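Local coordinates for putative branched-chain amino acid aminotransferase IlvE (Streptococcus mutans, PDB 4DQN), which probably catalyses the pyridoxal-phosphate-dependent transfer of an amino group between branched-chain amino acids and 2-oxoglutarate, at residues 82-85 with 86-89. Numbering follows the deposited sequence.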
loop_
_atom_site.group_PDB
_atom_site.type_symbol
_atom_site.label_atom_id
_atom_site.label_comp_id
_atom_site.label_asym_id
_atom_site.label_seq_id
_atom_site.Cartn_x
_atom_site.Cartn_y
_atom_site.Cartn_z
ATOM N N ASN A 82 -18.430 -6.704 8.251
ATOM C CA ASN A 82 -17.150 -5.989 8.329
ATOM C C ASN A 82 -16.044 -6.815 8.991
ATOM O O ASN A 82 -14.880 -6.762 8.577
ATOM C CB ASN A 82 -17.329 -4.671 9.083
ATOM C CG ASN A 82 -18.343 -3.771 8.424
ATOM O OD1 ASN A 82 -19.536 -3.827 8.739
ATOM N ND2 ASN A 82 -17.879 -2.943 7.489
ATOM N N ALA A 83 -16.400 -7.557 10.036
ATOM C CA ALA A 83 -15.418 -8.364 10.746
ATOM C C ALA A 83 -14.870 -9.463 9.844
ATOM O O ALA A 83 -13.673 -9.762 9.872
ATOM C CB ALA A 83 -16.046 -8.978 12.014
ATOM N N GLU A 84 -15.749 -10.081 9.061
ATOM C CA GLU A 84 -15.351 -11.186 8.196
ATOM C C GLU A 84 -14.513 -10.669 7.041
ATOM O O GLU A 84 -13.548 -11.315 6.626
ATOM C CB GLU A 84 -16.588 -11.967 7.716
ATOM C CG GLU A 84 -17.305 -12.670 8.879
ATOM C CD GLU A 84 -18.569 -13.433 8.479
ATOM O OE1 GLU A 84 -18.981 -13.358 7.294
ATOM O OE2 GLU A 84 -19.148 -14.104 9.366
ATOM N N ARG A 85 -14.859 -9.486 6.541
ATOM C CA ARG A 85 -14.055 -8.871 5.490
ATOM C C ARG A 85 -12.659 -8.497 5.996
ATOM O O ARG A 85 -11.660 -8.688 5.283
ATOM C CB ARG A 85 -14.770 -7.657 4.880
ATOM C CG ARG A 85 -13.995 -7.044 3.713
ATOM C CD ARG A 85 -14.784 -5.975 2.970
ATOM N NE ARG A 85 -15.043 -4.791 3.792
ATOM C CZ ARG A 85 -15.731 -3.723 3.378
ATOM N NH1 ARG A 85 -16.247 -3.697 2.155
ATOM N NH2 ARG A 85 -15.911 -2.680 4.189
ATOM N N LEU A 86 -12.582 -7.980 7.224
ATOM C CA LEU A 86 -11.289 -7.660 7.833
ATOM C C LEU A 86 -10.464 -8.925 8.056
ATOM O O LEU A 86 -9.237 -8.877 8.014
ATOM C CB LEU A 86 -11.476 -6.932 9.175
ATOM C CG LEU A 86 -10.554 -5.781 9.608
ATOM C CD1 LEU A 86 -10.399 -5.691 11.126
ATOM C CD2 LEU A 86 -9.207 -5.725 8.893
ATOM N N GLN A 87 -11.129 -10.054 8.306
ATOM C CA GLN A 87 -10.409 -11.305 8.514
ATOM C C GLN A 87 -9.779 -11.766 7.212
ATOM O O GLN A 87 -8.629 -12.204 7.186
ATOM C CB GLN A 87 -11.342 -12.390 9.083
ATOM C CG GLN A 87 -11.618 -12.242 10.580
ATOM C CD GLN A 87 -13.000 -12.734 10.973
ATOM O OE1 GLN A 87 -13.673 -13.423 10.197
ATOM N NE2 GLN A 87 -13.435 -12.381 12.175
ATOM N N ARG A 88 -10.529 -11.671 6.121
ATOM C CA ARG A 88 -9.982 -12.028 4.822
ATOM C C ARG A 88 -8.871 -11.057 4.405
ATOM O O ARG A 88 -7.862 -11.460 3.821
ATOM C CB ARG A 88 -11.088 -12.067 3.773
ATOM C CG ARG A 88 -11.995 -13.281 3.903
ATOM C CD ARG A 88 -12.963 -13.349 2.737
ATOM N NE ARG A 88 -14.059 -12.408 2.916
ATOM C CZ ARG A 88 -15.145 -12.673 3.643
ATOM N NH1 ARG A 88 -15.265 -13.850 4.257
ATOM N NH2 ARG A 88 -16.101 -11.764 3.764
ATOM N N THR A 89 -9.047 -9.780 4.729
ATOM C CA THR A 89 -8.031 -8.771 4.421
ATOM C C THR A 89 -6.735 -9.043 5.193
ATOM O O THR A 89 -5.620 -8.912 4.657
ATOM C CB THR A 89 -8.562 -7.355 4.732
ATOM O OG1 THR A 89 -9.669 -7.067 3.864
ATOM C CG2 THR A 89 -7.502 -6.332 4.493
HETATM O O HOH W 1 -18.623 -12.133 4.934
#
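The guanidinium of Arg88 lies over the backbone of Glu84: Glu84 O sits 3.6 Å above its plane, over the centre, while a water occupies its edge in plane. That water accepts from Arg88 NH2 at 2.8 Å and donates to Glu84 OE1 at 2.7 Å, so it joins opposite charges one turn apart that do not touch directly. The arginine chain runs back toward the preceding turn, and its bend at chi3 (-78°) brings the guanidinium in over Glu84 O; its exposed position suits so long and hydrated a side chain. The amide of Gln87 leans against the carbonyl of Ala83, CD lying 3.2 Å from Ala83 O, and its plane is turned 38° from the Glu84 carboxylate. An amide suits this partly exposed place because its NH2 can serve two acceptors, Val98 O and Thr100 OG1.

Beneath these groups run the i to i+4 bonds of a regular alpha-helix, among them Arg88 N to Glu84 O (3.1 Å) and Thr89 N to Arg85 O (2.9 Å). Thr89 OG1 also comes within 2.9 Å of Arg85 O, and bonds to Lys188 N. Arg85 instead runs out from the helix, CG anti to the backbone N (chi1 -176°), to a salt bridge with Glu62, beside Lys188, the predicted cofactor lysine.

Small Ala83 and branched Leu86 meet Phe103 of helix 100-113, and Leu86 also touches Ala60 and Glu62. Helix 79-92 thus packs against both helix 100-113 and strand 59-68 of the antiparallel sheet.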